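Local coordinates for cell division control protein 45 cdc45 putative (Entamoeba histolytica, PDB 6CC2) that probably acts in chromosomal DNA replication, as a Cdc45 protein of the kind that joins Mcm2-7 and GINS in the replicative helicase of eukaryotes, at residues D242-Q245 against M251-K254; D231-E236 against P340-K345; G347-I352 against T388-Y393. One frame throughout, in Å; residues are numbered along the deposited sequence.

Contact 1: D242-Q245 against M251-K254; sequences DLLQ and MCVK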
loop_
_atom_site.group_PDB
_atom_site.type_symbol
_atom_site.label_atom_id
_atom_site.label_comp_id
_atom_site.label_asym_id
_atom_site.label_seq_id
_atom_site.Cartn_x
_atom_site.Cartn_y
_atom_site.Cartn_z
ATOM N N ASP A 242 -12.712 -18.402 -17.843
ATOM C CA ASP A 242 -12.714 -17.558 -19.025
ATOM C C ASP A 242 -11.343 -16.935 -19.234
ATOM O O ASP A 242 -10.803 -16.279 -18.340
ATOM C CB ASP A 242 -13.778 -16.461 -18.882
ATOM C CG ASP A 242 -14.190 -15.866 -20.209
ATOM O OD1 ASP A 242 -13.333 -15.741 -21.112
ATOM O OD2 ASP A 242 -15.385 -15.529 -20.348
ATOM N N LEU A 243 -10.779 -17.128 -20.426
ATOM C CA LEU A 243 -9.475 -16.557 -20.752
ATOM C C LEU A 243 -9.582 -15.204 -21.444
ATOM O O LEU A 243 -8.553 -14.603 -21.762
ATOM C CB LEU A 243 -8.671 -17.533 -21.611
ATOM C CG LEU A 243 -8.235 -18.807 -20.874
ATOM C CD1 LEU A 243 -7.634 -19.816 -21.845
ATOM C CD2 LEU A 243 -7.249 -18.497 -19.746
ATOM N N LEU A 244 -10.800 -14.718 -21.681
ATOM C CA LEU A 244 -11.081 -13.333 -22.054
ATOM C C LEU A 244 -10.730 -13.005 -23.495
ATOM O O LEU A 244 -10.784 -11.828 -23.886
ATOM C CB LEU A 244 -10.351 -12.345 -21.125
ATOM C CG LEU A 244 -10.513 -12.589 -19.629
ATOM C CD1 LEU A 244 -9.763 -11.497 -18.842
ATOM C CD2 LEU A 244 -11.978 -12.624 -19.227
ATOM N N GLN A 245 -10.389 -14.003 -24.311
ATOM C CA GLN A 245 -9.961 -13.729 -25.680
ATOM C C GLN A 245 -11.111 -13.269 -26.570
ATOM O O GLN A 245 -10.859 -12.708 -27.641
ATOM C CB GLN A 245 -9.302 -14.974 -26.278
ATOM C CG GLN A 245 -8.142 -15.514 -25.455
ATOM C CD GLN A 245 -7.046 -14.482 -25.238
ATOM O OE1 GLN A 245 -6.773 -14.072 -24.106
ATOM N NE2 GLN A 245 -6.411 -14.059 -26.325
HETATM N N MSE A 251 -12.294 -3.332 -20.885
HETATM C CA MSE A 251 -12.065 -3.756 -19.510
HETATM C C MSE A 251 -13.122 -4.814 -19.215
HETATM O O MSE A 251 -14.158 -4.852 -19.891
HETATM C CB MSE A 251 -12.166 -2.586 -18.529
HETATM C CG MSE A 251 -11.096 -1.503 -18.733
HETATM SE SE MSE A 251 -11.463 0.182 -17.784
HETATM C CE MSE A 251 -12.888 0.859 -18.901
ATOM N N CYS A 252 -12.880 -5.656 -18.209
ATOM C CA CYS A 252 -13.859 -6.666 -17.830
ATOM C C CYS A 252 -13.554 -7.151 -16.421
ATOM O O CYS A 252 -12.545 -6.786 -15.824
ATOM C CB CYS A 252 -13.860 -7.825 -18.825
ATOM S SG CYS A 252 -12.369 -8.830 -18.738
ATOM N N VAL A 253 -14.448 -7.998 -15.906
ATOM C CA VAL A 253 -14.325 -8.587 -14.578
ATOM C C VAL A 253 -14.553 -10.080 -14.698
ATOM O O VAL A 253 -15.504 -10.518 -15.358
ATOM C CB VAL A 253 -15.350 -7.977 -13.599
ATOM C CG1 VAL A 253 -15.344 -8.729 -12.280
ATOM C CG2 VAL A 253 -15.056 -6.516 -13.378
ATOM N N LYS A 254 -13.711 -10.868 -14.032
ATOM C CA LYS A 254 -13.944 -12.303 -13.951
ATOM C C LYS A 254 -13.570 -12.790 -12.560
ATOM O O LYS A 254 -12.704 -12.208 -11.900
ATOM C CB LYS A 254 -13.163 -13.099 -15.003
ATOM C CG LYS A 254 -11.680 -12.997 -14.905
ATOM C CD LYS A 254 -10.996 -14.076 -15.751
ATOM C CE LYS A 254 -10.798 -15.353 -14.964
ATOM N NZ LYS A 254 -9.932 -16.328 -15.683
#
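Leu244 lies opposite Cys252 and Asp242 opposite Lys254, as the loop before strand 251-257 turns back along the strand with CA atoms 8.4 and 7.4 Å apart in these pairs. No backbone hydrogen bond joins the two segments, so side chains bridge the gap. Leu244 reaches over with both methyl groups. Its CD1 lies 3.7 Å from SG of Cys252, and its CD2 lies 3.9 Å from CD of Lys254. The lysine chain bends at its third torsion (chi3 -88°). The bend carries NZ to the loop, where it donates to O of Asp242 at 2.8 Å. The donor sits tilted 29° from that carbonyl plane. Asp242 uses its carboxylate locally: OD1 accepts from N of Leu244 at 2.8 Å in an Asx turn. Tyr350 packs on both Leu244 and Cys252. The lysine therefore works in two ways. Its CD packs on the leucine, while its amine is held by two loop carbonyls, O of Asp242 and O of Ile240. NZ of Lys254 stands 6.4 Å from OD1 of Asp242, too far for a salt bridge, though the carboxylate may still help to offset the probable positive charge of the amine.

Contact 2: D231-E236 against P340-K345; sequences DNLQLE and PSFFKK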
loop_
_atom_site.group_PDB
_atom_site.type_symbol
_atom_site.label_atom_id
_atom_site.label_comp_id
_atom_site.label_asym_id
_atom_site.label_seq_id
_atom_site.Cartn_x
_atom_site.Cartn_y
_atom_site.Cartn_z
ATOM N N ASP A 231 -21.541 -2.050 -12.372
ATOM C CA ASP A 231 -22.802 -1.383 -12.613
ATOM C C ASP A 231 -22.617 -0.203 -13.563
ATOM O O ASP A 231 -23.406 -0.015 -14.489
ATOM C CB ASP A 231 -23.411 -0.895 -11.291
ATOM C CG ASP A 231 -23.964 -2.038 -10.426
ATOM O OD1 ASP A 231 -24.015 -3.188 -10.892
ATOM O OD2 ASP A 231 -24.347 -1.774 -9.265
ATOM N N ASN A 232 -21.574 0.604 -13.340
ATOM C CA ASN A 232 -21.438 1.811 -14.149
ATOM C C ASN A 232 -20.918 1.523 -15.557
ATOM O O ASN A 232 -21.228 2.286 -16.492
ATOM C CB ASN A 232 -20.535 2.814 -13.450
ATOM C CG ASN A 232 -21.259 3.569 -12.357
ATOM O OD1 ASN A 232 -21.956 4.547 -12.621
ATOM N ND2 ASN A 232 -21.119 3.100 -11.121
ATOM N N LEU A 233 -20.169 0.449 -15.734
ATOM C CA LEU A 233 -19.693 0.034 -17.045
ATOM C C LEU A 233 -20.564 -1.036 -17.677
ATOM O O LEU A 233 -20.281 -1.454 -18.803
ATOM C CB LEU A 233 -18.257 -0.474 -16.958
ATOM C CG LEU A 233 -17.197 0.574 -16.584
ATOM C CD1 LEU A 233 -15.870 -0.052 -16.332
ATOM C CD2 LEU A 233 -17.089 1.605 -17.693
ATOM N N GLN A 234 -21.632 -1.460 -16.997
ATOM C CA GLN A 234 -22.556 -2.475 -17.495
ATOM C C GLN A 234 -21.817 -3.746 -17.926
ATOM O O GLN A 234 -22.032 -4.290 -19.011
ATOM C CB GLN A 234 -23.410 -1.905 -18.633
ATOM C CG GLN A 234 -24.447 -0.912 -18.155
ATOM C CD GLN A 234 -25.496 -1.551 -17.257
ATOM O OE1 GLN A 234 -26.311 -2.337 -17.707
ATOM N NE2 GLN A 234 -25.447 -1.229 -15.965
ATOM N N LEU A 235 -20.966 -4.236 -17.045
ATOM C CA LEU A 235 -20.218 -5.458 -17.276
ATOM C C LEU A 235 -20.938 -6.651 -16.643
ATOM O O LEU A 235 -21.914 -6.507 -15.902
ATOM C CB LEU A 235 -18.807 -5.344 -16.720
ATOM C CG LEU A 235 -17.942 -4.206 -17.288
ATOM C CD1 LEU A 235 -16.641 -4.103 -16.536
ATOM C CD2 LEU A 235 -17.712 -4.424 -18.772
ATOM N N GLU A 236 -20.473 -7.838 -16.998
ATOM C CA GLU A 236 -20.882 -9.084 -16.363
ATOM C C GLU A 236 -19.654 -9.737 -15.738
ATOM O O GLU A 236 -18.542 -9.629 -16.266
ATOM C CB GLU A 236 -21.526 -10.038 -17.366
ATOM C CG GLU A 236 -22.844 -9.541 -17.940
ATOM C CD GLU A 236 -23.436 -10.503 -18.952
ATOM O OE1 GLU A 236 -22.719 -11.435 -19.378
ATOM O OE2 GLU A 236 -24.619 -10.330 -19.320
ATOM N N PRO A 340 -13.476 -11.567 -7.474
ATOM C CA PRO A 340 -13.418 -11.024 -8.836
ATOM C C PRO A 340 -12.184 -10.155 -9.031
ATOM O O PRO A 340 -11.766 -9.429 -8.132
ATOM C CB PRO A 340 -14.713 -10.203 -8.950
ATOM C CG PRO A 340 -15.055 -9.829 -7.542
ATOM C CD PRO A 340 -14.628 -11.044 -6.715
ATOM N N SER A 341 -11.587 -10.274 -10.204
ATOM C CA SER A 341 -10.493 -9.427 -10.658
ATOM C C SER A 341 -10.996 -8.510 -11.771
ATOM O O SER A 341 -11.793 -8.931 -12.621
ATOM C CB SER A 341 -9.331 -10.261 -11.194
ATOM O OG SER A 341 -8.524 -10.778 -10.165
ATOM N N PHE A 342 -10.511 -7.275 -11.765
ATOM C CA PHE A 342 -10.811 -6.281 -12.806
ATOM C C PHE A 342 -9.626 -6.238 -13.767
ATOM O O PHE A 342 -8.476 -6.123 -13.334
ATOM C CB PHE A 342 -11.052 -4.919 -12.139
ATOM C CG PHE A 342 -11.580 -3.873 -13.052
ATOM C CD1 PHE A 342 -10.734 -3.180 -13.885
ATOM C CD2 PHE A 342 -12.941 -3.586 -13.082
ATOM C CE1 PHE A 342 -11.227 -2.211 -14.759
ATOM C CE2 PHE A 342 -13.443 -2.645 -13.949
ATOM C CZ PHE A 342 -12.582 -1.938 -14.781
ATOM N N PHE A 343 -9.902 -6.349 -15.061
ATOM C CA PHE A 343 -8.867 -6.459 -16.072
ATOM C C PHE A 343 -8.973 -5.328 -17.094
ATOM O O PHE A 343 -10.066 -4.859 -17.412
ATOM C CB PHE A 343 -8.956 -7.788 -16.853
ATOM C CG PHE A 343 -8.548 -9.003 -16.069
ATOM C CD1 PHE A 343 -9.445 -9.647 -15.229
ATOM C CD2 PHE A 343 -7.271 -9.545 -16.212
ATOM C CE1 PHE A 343 -9.072 -10.784 -14.532
ATOM C CE2 PHE A 343 -6.893 -10.664 -15.520
ATOM C CZ PHE A 343 -7.794 -11.303 -14.679
ATOM N N LYS A 344 -7.830 -4.898 -17.614
ATOM C CA LYS A 344 -7.791 -4.009 -18.767
ATOM C C LYS A 344 -6.949 -4.669 -19.856
ATOM O O LYS A 344 -5.879 -5.217 -19.569
ATOM C CB LYS A 344 -7.204 -2.645 -18.391
ATOM C CG LYS A 344 -7.051 -1.702 -19.590
ATOM C CD LYS A 344 -6.416 -0.391 -19.178
ATOM C CE LYS A 344 -6.020 0.429 -20.418
ATOM N NZ LYS A 344 -7.177 0.740 -21.265
ATOM N N LYS A 345 -7.446 -4.615 -21.099
ATOM C CA LYS A 345 -6.735 -5.185 -22.235
ATOM C C LYS A 345 -5.639 -4.236 -22.717
ATOM O O LYS A 345 -5.877 -3.042 -22.902
ATOM C CB LYS A 345 -7.710 -5.466 -23.371
ATOM C CG LYS A 345 -7.164 -6.398 -24.440
ATOM C CD LYS A 345 -8.226 -6.693 -25.482
ATOM C CE LYS A 345 -7.786 -7.768 -26.454
ATOM N NZ LYS A 345 -8.847 -8.036 -27.466
#
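Leu233 and Phe342 make the closer half of this small apolar contact, between the end of helix 219-233 and the edge strand 338-344. CD1 of Leu233 comes to the edge of the Phe342 ring, near its plane, and lies 4.1 Å from CZ. The two side chains cross at about a right angle. The ring reaches this place because CG of Phe342 stands anti to the backbone N (chi1 -171°), which swings the ring out from the strand to the helix end. The backbones stay well apart, with CA of Leu235 10.4 Å from CA of Phe342. Contact therefore depends on the length of the side chains.

Leu235 adds a looser touch. Its CD1 approaches CE2 of Phe342 obliquely at 4.4 Å, and a bound 1,2-ethanediol, probably from the crystallisation liquor, lies about 4 Å from its side chain.

On the solvent side, Asp231, Gln234 and Glu236 are exposed, and Glu236 is poorly ordered. The helix closes here in a Schellman motif. Gln234 is its C-prime residue, with positive phi, and N of Leu235 bonds back to O of Ile230. The inner bond, from N of Gln234 to O of Asp231, is weak at 3.4 Å. NE2 of Gln234 curls back to the same oxygen at 2.8 Å, in the carbonyl plane and on a lone pair. Leu233, before the turn, and Leu235, after it, both meet the one ring.

Phe342 also packs on Met251 and Val253 of the adjacent strand 251-257, and on Ala205 of helix 199-213. Tyr201 of that helix touches Leu233. The contact thus sits where two helices cover one face of the three-stranded mixed sheet.

Contact 3: G347-I352 against T388-Y393; sequences GMDYSI and TTAEPY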
loop_
_atom_site.group_PDB
_atom_site.type_symbol
_atom_site.label_atom_id
_atom_site.label_comp_id
_atom_site.label_asym_id
_atom_site.label_seq_id
_atom_site.Cartn_x
_atom_site.Cartn_y
_atom_site.Cartn_z
ATOM N N GLY A 347 -3.267 -4.162 -25.864
ATOM C CA GLY A 347 -3.052 -4.839 -27.131
ATOM C C GLY A 347 -3.832 -6.141 -27.165
ATOM O O GLY A 347 -5.064 -6.147 -27.096
HETATM N N MSE A 348 -3.122 -7.265 -27.254
HETATM C CA MSE A 348 -3.752 -8.571 -27.288
HETATM C C MSE A 348 -3.682 -9.270 -25.927
HETATM O O MSE A 348 -4.127 -10.398 -25.774
HETATM C CB MSE A 348 -3.089 -9.456 -28.344
HETATM C CG MSE A 348 -3.342 -9.010 -29.778
HETATM SE SE MSE A 348 -5.227 -9.123 -30.274
HETATM C CE MSE A 348 -5.485 -11.046 -30.057
ATOM N N ASP A 349 -3.114 -8.583 -24.947
ATOM C CA ASP A 349 -2.806 -9.156 -23.634
ATOM C C ASP A 349 -3.900 -8.750 -22.652
ATOM O O ASP A 349 -4.055 -7.566 -22.337
ATOM C CB ASP A 349 -1.437 -8.668 -23.170
ATOM C CG ASP A 349 -1.002 -9.268 -21.849
ATOM O OD1 ASP A 349 -1.834 -9.871 -21.144
ATOM O OD2 ASP A 349 0.194 -9.126 -21.506
ATOM N N TYR A 350 -4.657 -9.737 -22.171
ATOM C CA TYR A 350 -5.703 -9.538 -21.164
ATOM C C TYR A 350 -5.352 -10.220 -19.847
ATOM O O TYR A 350 -6.234 -10.578 -19.062
ATOM C CB TYR A 350 -7.060 -10.033 -21.683
ATOM C CG TYR A 350 -8.200 -9.048 -21.565
ATOM C CD1 TYR A 350 -8.340 -8.231 -20.440
ATOM C CD2 TYR A 350 -9.144 -8.939 -22.574
ATOM C CE1 TYR A 350 -9.385 -7.322 -20.351
ATOM C CE2 TYR A 350 -10.196 -8.044 -22.497
ATOM C CZ TYR A 350 -10.318 -7.246 -21.373
ATOM O OH TYR A 350 -11.381 -6.353 -21.297
ATOM N N SER A 351 -4.060 -10.379 -19.566
ATOM C CA SER A 351 -3.618 -11.123 -18.392
ATOM C C SER A 351 -3.285 -10.242 -17.189
ATOM O O SER A 351 -2.967 -10.775 -16.126
ATOM C CB SER A 351 -2.379 -11.975 -18.749
ATOM O OG SER A 351 -1.227 -11.158 -18.948
ATOM N N ILE A 352 -3.389 -8.922 -17.315
ATOM C CA ILE A 352 -3.027 -8.016 -16.237
ATOM C C ILE A 352 -4.301 -7.540 -15.545
ATOM O O ILE A 352 -5.070 -6.742 -16.112
ATOM C CB ILE A 352 -2.208 -6.826 -16.758
ATOM C CG1 ILE A 352 -0.917 -7.305 -17.434
ATOM C CG2 ILE A 352 -1.883 -5.896 -15.597
ATOM C CD1 ILE A 352 -0.046 -6.190 -18.001
ATOM N N THR A 388 -0.288 2.571 -21.271
ATOM C CA THR A 388 -1.279 2.016 -22.181
ATOM C C THR A 388 -0.801 0.730 -22.827
ATOM O O THR A 388 -1.478 0.213 -23.707
ATOM C CB THR A 388 -1.643 3.036 -23.260
ATOM O OG1 THR A 388 -0.479 3.334 -24.025
ATOM C CG2 THR A 388 -2.186 4.317 -22.620
ATOM N N THR A 389 0.332 0.186 -22.383
ATOM C CA THR A 389 0.889 -1.044 -22.917
ATOM C C THR A 389 1.203 -2.001 -21.764
ATOM O O THR A 389 1.301 -1.602 -20.608
ATOM C CB THR A 389 2.141 -0.759 -23.742
ATOM O OG1 THR A 389 3.104 -0.079 -22.930
ATOM C CG2 THR A 389 1.801 0.131 -24.945
ATOM N N ALA A 390 1.388 -3.275 -22.103
ATOM C CA ALA A 390 1.653 -4.299 -21.087
ATOM C C ALA A 390 3.120 -4.365 -20.704
ATOM O O ALA A 390 3.449 -4.607 -19.535
ATOM C CB ALA A 390 1.198 -5.668 -21.592
ATOM N N GLU A 391 4.013 -4.125 -21.649
ATOM C CA GLU A 391 5.430 -4.360 -21.413
ATOM C C GLU A 391 5.996 -3.598 -20.222
ATOM O O GLU A 391 6.827 -4.175 -19.500
ATOM C CB GLU A 391 6.213 -4.006 -22.686
ATOM C CG GLU A 391 6.004 -4.971 -23.856
ATOM C CD GLU A 391 4.661 -4.817 -24.568
ATOM O OE1 GLU A 391 3.964 -3.794 -24.391
ATOM O OE2 GLU A 391 4.303 -5.736 -25.335
ATOM N N PRO A 392 5.611 -2.348 -19.949
ATOM C CA PRO A 392 6.188 -1.668 -18.781
ATOM C C PRO A 392 5.962 -2.415 -17.479
ATOM O O PRO A 392 6.766 -2.291 -16.545
ATOM C CB PRO A 392 5.480 -0.302 -18.792
ATOM C CG PRO A 392 5.171 -0.071 -20.266
ATOM C CD PRO A 392 4.799 -1.436 -20.787
ATOM N N TYR A 393 4.854 -3.149 -17.357
ATOM C CA TYR A 393 4.555 -3.826 -16.106
ATOM C C TYR A 393 5.548 -4.936 -15.795
ATOM O O TYR A 393 5.671 -5.325 -14.631
ATOM C CB TYR A 393 3.136 -4.401 -16.134
ATOM C CG TYR A 393 2.085 -3.345 -15.809
ATOM C CD1 TYR A 393 1.814 -3.001 -14.495
ATOM C CD2 TYR A 393 1.389 -2.696 -16.820
ATOM C CE1 TYR A 393 0.880 -2.045 -14.184
ATOM C CE2 TYR A 393 0.464 -1.723 -16.531
ATOM C CZ TYR A 393 0.208 -1.401 -15.206
ATOM O OH TYR A 393 -0.720 -0.439 -14.912
#
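Asp349 and Ile352 send their side chains to Ala390 by different torsions. In Asp349, CG stands anti to the backbone N (chi1 -177°), which turns the carboxylate to the facing loop. In Ile352, CG1 lies beside the backbone N and the chain then runs extended (chi2 179°), so that CD1 leads.

The first segment is built round an Asx turn. OD1 of Asp349 accepts from N of Ser351 at 2.8 Å, nearly along the C-O axis of the carboxylate. It also takes the hydroxyl OG of Ser351 at 2.6 Å, on its syn lone pair. Two bonds to one oxygen hold the carboxylate in a set rotation and leave OD2 turned to the methyl of Ala390.

The second segment folds into a single turn that leads into helix 393-417. N of Tyr393 donates to O of Ala390, and this oxygen also lies in plane at the edge of the tyrosine ring.

Across the segments the fit is mainly apolar, with no hydrogen bond. CD1 of Ile352 touches CB of Ala390 at 3.8 Å and, roughly at right angles to that, CD2 of Tyr393 at 4.0 Å. The Ile352 and Tyr393 side chains cross at a slant, with CD1 near CB as well as the ring. Ile352 and Tyr393 are buried, while Asp349 and Ala390 are partly exposed.

Ser351 OG has a second partner in NZ of Lys311, so the hydroxyl links a lysine to the aspartate. Tyr393 packs further on Ala357 and Ala360 of helix 354-364 and on Leu384 of helix 374-385. The contact joins the loop after strand 338-344 to the start of helix 393-417. On the more exposed side, OD2 of Asp349 lies 3.6 Å from CB of Ala390, a polar atom set against a methyl group.

How the contacts relate
Contacts 1 and 2 share the three-stranded mixed sheet. Strands 251-257 and 338-344 are antiparallel neighbours there, and Cys252 and Phe343 probably hydrogen-bond between them. Contact 1 is the buried one and lies, along the chain, inside the loop closed by contact 2. It joins an amine to a loop carbonyl beside an apolar patch. Contact 2 is partly buried and purely apolar across its gap. Contact 3, also partly buried, lies next in sequence and joins loops; no hydrogen bond crosses between its two segments. Tyr350 connects all three. It packs against Leu244 in contact 1 and against Phe343 and Lys345 from contact 2, so the loop of contact 3 lies against the sheet.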